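Local structure of ABC transporter, substrate binding protein (Polyamine) (Agrobacterium tumefaciens, 4EUO) at residues 301-304 with 305-309; 168-171 with 172-175; 266-269 with 270-273. The protein binds gamma-aminobutyric acid selectively in the periplasm and probably delivers it to an ABC importer, as periplasmic binding proteins of its class do. One frame throughout, in Å; residues are numbered along the deposited sequence.

Interaction 1 of 3, residues 301-304 with 305-309; sequences RDEI and GERWY. With SO4 (sulfate ion), chain F.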
loop_
_atom_site.group_PDB
_atom_site.type_symbol
_atom_site.label_atom_id
_atom_site.label_comp_id
_atom_site.label_asym_id
_atom_site.label_seq_id
_atom_site.Cartn_x
_atom_site.Cartn_y
_atom_site.Cartn_z
ATOM N N ARG A 301 -0.017 4.570 16.266
ATOM C CA ARG A 301 0.750 3.553 15.546
ATOM C C ARG A 301 1.496 2.563 16.382
ATOM O O ARG A 301 1.423 1.351 16.139
ATOM C CB ARG A 301 1.639 4.185 14.489
ATOM C CG ARG A 301 1.971 3.263 13.327
ATOM C CD ARG A 301 2.791 3.971 12.249
ATOM N NE ARG A 301 3.094 3.019 11.174
ATOM C CZ ARG A 301 4.037 2.085 11.233
ATOM N NH1 ARG A 301 4.934 2.096 12.218
ATOM N NH2 ARG A 301 4.143 1.182 10.266
ATOM N N ASP A 302 2.239 3.080 17.388
ATOM C CA ASP A 302 3.043 2.190 18.212
ATOM C C ASP A 302 2.184 1.270 19.050
ATOM O O ASP A 302 2.494 0.081 19.187
ATOM C CB ASP A 302 3.962 3.021 19.120
ATOM C CG ASP A 302 4.920 3.887 18.347
ATOM O OD1 ASP A 302 5.312 3.481 17.241
ATOM O OD2 ASP A 302 5.297 4.961 18.863
ATOM N N GLU A 303 1.081 1.798 19.590
ATOM C CA GLU A 303 0.235 0.993 20.447
ATOM C C GLU A 303 -0.504 -0.095 19.697
ATOM O O GLU A 303 -0.580 -1.234 20.155
ATOM C CB GLU A 303 -0.718 1.870 21.252
ATOM C CG GLU A 303 -1.395 1.154 22.414
ATOM C CD GLU A 303 -0.537 0.320 23.349
ATOM O OE1 GLU A 303 0.563 0.777 23.738
ATOM O OE2 GLU A 303 -0.989 -0.787 23.723
ATOM N N ILE A 304 -1.030 0.239 18.519
ATOM C CA ILE A 304 -1.692 -0.804 17.745
ATOM C C ILE A 304 -0.653 -1.864 17.357
ATOM O O ILE A 304 -0.943 -3.057 17.466
ATOM C CB ILE A 304 -2.408 -0.238 16.500
ATOM C CG1 ILE A 304 -3.500 0.779 16.885
ATOM C CG2 ILE A 304 -2.996 -1.384 15.688
ATOM C CD1 ILE A 304 -3.995 1.607 15.695
ATOM N N GLY A 305 0.548 -1.430 16.969
ATOM C CA GLY A 305 1.583 -2.388 16.597
ATOM C C GLY A 305 1.919 -3.358 17.722
ATOM O O GLY A 305 1.995 -4.578 17.528
ATOM N N GLU A 306 2.085 -2.834 18.941
ATOM C CA GLU A 306 2.390 -3.691 20.107
ATOM C C GLU A 306 1.296 -4.727 20.299
ATOM O O GLU A 306 1.574 -5.917 20.468
ATOM C CB GLU A 306 2.527 -2.825 21.371
ATOM C CG GLU A 306 3.859 -2.097 21.410
ATOM C CD GLU A 306 4.206 -1.353 22.688
ATOM O OE1 GLU A 306 3.639 -1.683 23.756
ATOM O OE2 GLU A 306 5.082 -0.461 22.623
ATOM N N ARG A 307 0.029 -4.299 20.217
ATOM C CA ARG A 307 -1.107 -5.203 20.385
ATOM C C ARG A 307 -1.202 -6.241 19.276
ATOM O O ARG A 307 -1.531 -7.403 19.529
ATOM C CB ARG A 307 -2.402 -4.384 20.543
ATOM C CG ARG A 307 -2.288 -3.595 21.861
ATOM C CD ARG A 307 -3.538 -2.921 22.319
ATOM N NE ARG A 307 -4.632 -3.868 22.528
ATOM C CZ ARG A 307 -5.880 -3.491 22.756
ATOM N NH1 ARG A 307 -6.192 -2.200 22.801
ATOM N NH2 ARG A 307 -6.838 -4.396 22.875
ATOM N N TRP A 308 -0.950 -5.799 18.026
ATOM C CA TRP A 308 -0.993 -6.683 16.879
ATOM C C TRP A 308 0.043 -7.813 16.992
ATOM O O TRP A 308 -0.315 -8.970 16.858
ATOM C CB TRP A 308 -0.779 -5.851 15.601
ATOM C CG TRP A 308 -0.591 -6.670 14.361
ATOM C CD1 TRP A 308 0.588 -6.982 13.750
ATOM C CD2 TRP A 308 -1.619 -7.354 13.630
ATOM N NE1 TRP A 308 0.353 -7.762 12.628
ATOM C CE2 TRP A 308 -0.996 -8.009 12.543
ATOM C CE3 TRP A 308 -3.025 -7.411 13.749
ATOM C CZ2 TRP A 308 -1.714 -8.748 11.607
ATOM C CZ3 TRP A 308 -3.741 -8.151 12.825
ATOM C CH2 TRP A 308 -3.092 -8.792 11.753
ATOM N N TYR A 309 1.302 -7.466 17.269
ATOM C CA TYR A 309 2.344 -8.494 17.373
ATOM C C TYR A 309 2.146 -9.379 18.587
ATOM O O TYR A 309 2.363 -10.587 18.489
ATOM C CB TYR A 309 3.745 -7.876 17.298
ATOM C CG TYR A 309 4.005 -7.226 15.957
ATOM C CD1 TYR A 309 3.910 -7.958 14.773
ATOM C CD2 TYR A 309 4.277 -5.871 15.862
ATOM C CE1 TYR A 309 4.113 -7.350 13.539
ATOM C CE2 TYR A 309 4.474 -5.252 14.635
ATOM C CZ TYR A 309 4.369 -5.996 13.470
ATOM O OH TYR A 309 4.520 -5.367 12.264
HETATM S S SO4 F . -9.813 -1.958 22.683
HETATM O O1 SO4 F . -8.631 -1.441 23.331
HETATM O O2 SO4 F . -11.012 -1.566 23.468
HETATM O O3 SO4 F . -9.934 -1.419 21.326
HETATM O O4 SO4 F . -9.654 -3.399 22.628
HETATM O O HOH W 1 3.482 1.877 22.499
#

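Interaction 2 of 3, residues 168-171 with 172-175; sequences KLDT and IKSD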
loop_
_atom_site.group_PDB
_atom_site.type_symbol
_atom_site.label_atom_id
_atom_site.label_comp_id
_atom_site.label_asym_id
_atom_site.label_seq_id
_atom_site.Cartn_x
_atom_site.Cartn_y
_atom_site.Cartn_z
ATOM N N LYS A 168 -12.449 -11.972 16.430
ATOM C CA LYS A 168 -12.893 -12.415 15.119
ATOM C C LYS A 168 -11.732 -13.111 14.368
ATOM O O LYS A 168 -11.918 -14.162 13.757
ATOM C CB LYS A 168 -13.445 -11.232 14.300
ATOM C CG LYS A 168 -14.018 -11.623 12.918
ATOM C CD LYS A 168 -15.156 -12.667 12.989
ATOM C CE LYS A 168 -15.851 -12.695 11.668
ATOM N NZ LYS A 168 -16.885 -13.764 11.624
ATOM N N LEU A 169 -10.531 -12.536 14.423
ATOM C CA LEU A 169 -9.359 -13.176 13.807
ATOM C C LEU A 169 -9.048 -14.538 14.441
ATOM O O LEU A 169 -8.672 -15.460 13.736
ATOM C CB LEU A 169 -8.123 -12.270 13.874
ATOM C CG LEU A 169 -8.188 -11.123 12.877
ATOM C CD1 LEU A 169 -7.330 -9.950 13.365
ATOM C CD2 LEU A 169 -7.763 -11.592 11.483
ATOM N N ASP A 170 -9.264 -14.678 15.768
ATOM C CA ASP A 170 -9.027 -15.962 16.445
ATOM C C ASP A 170 -9.859 -17.075 15.844
ATOM O O ASP A 170 -9.398 -18.227 15.861
ATOM C CB ASP A 170 -9.377 -15.831 17.923
ATOM C CG ASP A 170 -8.298 -15.200 18.765
ATOM O OD1 ASP A 170 -7.162 -15.058 18.265
ATOM O OD2 ASP A 170 -8.584 -14.846 19.938
ATOM N N THR A 171 -11.071 -16.772 15.309
ATOM C CA THR A 171 -11.916 -17.823 14.740
ATOM C C THR A 171 -11.308 -18.488 13.505
ATOM O O THR A 171 -11.740 -19.590 13.121
ATOM C CB THR A 171 -13.329 -17.301 14.424
ATOM O OG1 THR A 171 -13.293 -16.423 13.290
ATOM C CG2 THR A 171 -14.021 -16.637 15.613
ATOM N N ILE A 172 -10.316 -17.827 12.847
ATOM C CA ILE A 172 -9.716 -18.382 11.637
ATOM C C ILE A 172 -8.202 -18.414 11.719
ATOM O O ILE A 172 -7.574 -18.766 10.721
ATOM C CB ILE A 172 -10.149 -17.576 10.375
ATOM C CG1 ILE A 172 -9.608 -16.124 10.403
ATOM C CG2 ILE A 172 -11.672 -17.596 10.210
ATOM C CD1 ILE A 172 -9.564 -15.459 9.012
ATOM N N LYS A 173 -7.622 -18.067 12.880
ATOM C CA LYS A 173 -6.181 -17.903 13.034
ATOM C C LYS A 173 -5.358 -19.062 12.501
ATOM O O LYS A 173 -4.366 -18.835 11.814
ATOM C CB LYS A 173 -5.822 -17.589 14.487
ATOM C CG LYS A 173 -4.451 -16.943 14.639
ATOM C CD LYS A 173 -4.170 -16.674 16.095
ATOM C CE LYS A 173 -2.895 -15.902 16.279
ATOM N NZ LYS A 173 -2.556 -15.844 17.734
ATOM N N SER A 174 -5.763 -20.313 12.798
ATOM C CA SER A 174 -4.971 -21.467 12.346
ATOM C C SER A 174 -5.031 -21.677 10.847
ATOM O O SER A 174 -4.258 -22.464 10.298
ATOM C CB SER A 174 -5.364 -22.744 13.081
ATOM O OG SER A 174 -6.636 -23.190 12.657
ATOM N N ASP A 175 -5.949 -20.974 10.157
ATOM C CA ASP A 175 -6.073 -21.090 8.711
ATOM C C ASP A 175 -5.459 -19.912 7.948
ATOM O O ASP A 175 -5.578 -19.837 6.725
ATOM C CB ASP A 175 -7.512 -21.388 8.271
ATOM C CG ASP A 175 -7.842 -22.884 8.429
ATOM O OD1 ASP A 175 -6.949 -23.738 8.141
ATOM O OD2 ASP A 175 -8.968 -23.198 8.835
HETATM O O HOH W 2 -4.877 -15.936 19.568
HETATM O O HOH W 3 -7.935 -20.651 15.075
#

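Interaction 3 of 3, residues 266-269 with 270-273; sequences NIES and AKLM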
loop_
_atom_site.group_PDB
_atom_site.type_symbol
_atom_site.label_atom_id
_atom_site.label_comp_id
_atom_site.label_asym_id
_atom_site.label_seq_id
_atom_site.Cartn_x
_atom_site.Cartn_y
_atom_site.Cartn_z
ATOM N N ASN A 266 -2.358 12.675 -8.247
ATOM C CA ASN A 266 -2.268 13.987 -8.890
ATOM C C ASN A 266 -3.649 14.132 -9.518
ATOM O O ASN A 266 -4.105 13.233 -10.240
ATOM C CB ASN A 266 -1.168 14.059 -9.924
ATOM C CG ASN A 266 -1.070 15.461 -10.509
ATOM O OD1 ASN A 266 -2.045 15.965 -11.089
ATOM N ND2 ASN A 266 0.070 16.116 -10.353
ATOM N N ILE A 267 -4.319 15.248 -9.229
ATOM C CA ILE A 267 -5.688 15.501 -9.691
ATOM C C ILE A 267 -5.829 15.748 -11.176
ATOM O O ILE A 267 -6.958 15.683 -11.684
ATOM C CB ILE A 267 -6.328 16.595 -8.830
ATOM C CG1 ILE A 267 -5.757 18.000 -9.203
ATOM C CG2 ILE A 267 -6.135 16.244 -7.343
ATOM C CD1 ILE A 267 -5.987 19.056 -8.184
ATOM N N GLU A 268 -4.723 15.930 -11.883
ATOM C CA GLU A 268 -4.778 16.126 -13.330
ATOM C C GLU A 268 -4.322 14.901 -14.105
ATOM O O GLU A 268 -4.133 14.977 -15.321
ATOM C CB GLU A 268 -4.010 17.389 -13.730
ATOM C CG GLU A 268 -4.588 18.609 -13.030
ATOM C CD GLU A 268 -4.224 19.979 -13.550
ATOM O OE1 GLU A 268 -3.256 20.095 -14.334
ATOM O OE2 GLU A 268 -4.891 20.951 -13.125
ATOM N N SER A 269 -4.162 13.736 -13.417
ATOM C CA SER A 269 -3.715 12.504 -14.066
ATOM C C SER A 269 -4.815 11.715 -14.779
ATOM O O SER A 269 -4.547 11.165 -15.837
ATOM C CB SER A 269 -3.053 11.577 -13.056
ATOM O OG SER A 269 -1.867 12.180 -12.583
ATOM N N ALA A 270 -6.019 11.587 -14.168
ATOM C CA ALA A 270 -7.106 10.754 -14.711
ATOM C C ALA A 270 -7.418 11.039 -16.176
ATOM O O ALA A 270 -7.538 10.112 -16.984
ATOM C CB ALA A 270 -8.371 10.891 -13.873
ATOM N N LYS A 271 -7.449 12.312 -16.518
ATOM C CA LYS A 271 -7.738 12.765 -17.875
ATOM C C LYS A 271 -6.715 12.311 -18.935
ATOM O O LYS A 271 -7.025 12.322 -20.126
ATOM C CB LYS A 271 -7.924 14.278 -17.886
ATOM C CG LYS A 271 -6.668 15.073 -17.646
ATOM C CD LYS A 271 -7.013 16.533 -17.703
ATOM C CE LYS A 271 -5.857 17.433 -17.436
ATOM N NZ LYS A 271 -6.341 18.790 -17.071
ATOM N N LEU A 272 -5.508 11.907 -18.508
ATOM C CA LEU A 272 -4.455 11.467 -19.416
ATOM C C LEU A 272 -4.522 9.984 -19.671
ATOM O O LEU A 272 -3.825 9.458 -20.545
ATOM C CB LEU A 272 -3.068 11.823 -18.838
ATOM C CG LEU A 272 -2.813 13.263 -18.432
ATOM C CD1 LEU A 272 -1.451 13.390 -17.712
ATOM C CD2 LEU A 272 -2.840 14.224 -19.644
ATOM N N MET A 273 -5.343 9.297 -18.901
ATOM C CA MET A 273 -5.409 7.859 -19.011
ATOM C C MET A 273 -6.464 7.367 -19.949
ATOM O O MET A 273 -7.423 8.081 -20.257
ATOM C CB MET A 273 -5.606 7.234 -17.620
ATOM C CG MET A 273 -4.488 7.571 -16.643
ATOM S SD MET A 273 -4.807 6.849 -15.034
ATOM C CE MET A 273 -4.727 5.071 -15.484
HETATM O O HOH W 4 -6.430 12.310 -11.459
HETATM O O HOH W 5 -7.769 14.359 -14.365
#

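Interaction 1 of 3, residues 301-304 with 305-309
E303 and R307, one helical turn apart, pass each other at a slant: carboxylate oxygen OE2 of E303 lies 3.6 Å from CD of R307, against the aliphatic part of the arginine, while the two flat ends are turned 46° apart. The charged atoms do not meet; R307 bends at its third torsion, and its guanidinium works through its edge on a sulfate ion, probably from the crystallisation liquor: NH1 of R307 reaches sulfate O1 at 2.6 Å, almost straight at 177°, and NH2 reaches O4 at 3.0 Å. D163 makes a salt bridge to the same NH2. The frame beneath is regular alpha-helix, the chain's last, residues 301-313, with W308 N bonded to I304 O at 2.8 Å. On the exposed side E303 and E306 bring like charges together, OE1 to OE1 3.9 Å, with carboxylate planes 62° apart; a water lies between them, weakly bonded to OE1 of E303 and OE2 of E306, and may ease the repulsion. On the buried side, CB of W308 rests 3.4 Å from O of I304, and its indole leads away to pack against helices 142-149 and 162-170, with NE1 bonded to the carbonyl of K136.

Interaction 2 of 3, residues 168-171 with 172-175
This is a local contact at the C-terminal end of helix 162-170, where the chain turns out of the helix and heads for strand 176-179. The backbone hydrogen bond that marks the turn runs from I172 N to L169 O, 3.0 Å, three residues back, with the donor well above the carbonyl plane (51°). K173 N adds a weak bond to D170 O. T171 folds its hydroxyl back on the preceding turn: chi1 of 72° sets OG1 between its own backbone N and carbonyl carbon, from where it donates to K168 O at 2.7 Å, in the carbonyl plane. The same carbonyl also accepts from T171 N, so two donors grip it. I172 brings CG1 to 3.5 Å from L169 O. D170 and K173 lie side by side and point the same way, the lysine fully extended, yet OD1 of D170 and NZ of K173 stay 4.7 Å apart. A water closes that gap, donating a hydrogen bond to OD1 of D170 and accepting one from NZ of K173. Both polar ends also turn to helix 301-313: W311 NE1 bonds to D170 OD1, and K173 makes a cation-pi contact with the W311 ring and a bond to its carbonyl. L169 packs against both helix 142-149 and helix 301-313, whereas I172 reaches F134 on strand 132-135.

Interaction 3 of 3, residues 266-269 with 270-273
Two waters bridge the amides of A270 and K271 to the carbonyls of N266 and I267, doing work that direct backbone bonds would do in a continuous helix. One donates to N266 O and accepts from A270 N at 2.8 Å; the other donates to I267 O and accepts from K271 N at 3.0 Å. In each case the water spans a carbonyl and an amide four residues further on, the spacing of an alpha-helical bond. The direct bond across the contact is shorter in sequence: L272 N gives its hydrogen to S269 O, 2.9 Å away, from 49° out of the carbonyl plane. Here a type I beta turn, N266 to S269, runs straight into a 3-10 segment, 270-272, in the loop between helices 250-260 and 275-278. N266 adds an Asx turn at the start. With CG anti to the backbone N (chi1 -177°), its OD1 takes the hydrogen of E268 N at 2.8 Å, in the plane of the amide carbonyl. K271 runs back beside E268: its CG sits 3.4 Å from the E268 carbonyl O, and its CE 4.1 Å from E268 CB. The charged ends come close without forming a salt bridge, OE1 of E268 to NZ of K271 4.3 Å, and the same OE1 is salt-bridged to K85. L272 points toward the preceding residues, with CB 3.4 Å from S269 O. S269 itself is buried and turns its hydroxyl to the carbonyl of A250, at the start of helix 250-260. Farther along the same helix M273 packs on A257 and T258. ND2 of N266 bonds to the carbonyl of T248, just before that helix.

Along the chain interaction 2 comes first, then interaction 3, then interaction 1, but in space the first and last are neighbours. Interactions 1 and 2 have centres about 18 Å apart and touch where W308 CZ3 packs on L169 CD1 at 4.1 Å. Interaction 3 lies across the chain's centre from both, its centre about 36 Å from that of interaction 1 and about 41 Å from that of interaction 2, beside helix 250-260. Helix 301-313 touches helix 61-67 at its start, through R301, and helices 142-149 and 162-170 further on, through I304 and W308, so it ties these parts of the fold together; none of the three contacts includes a residue of the gamma-aminobutyric acid pocket.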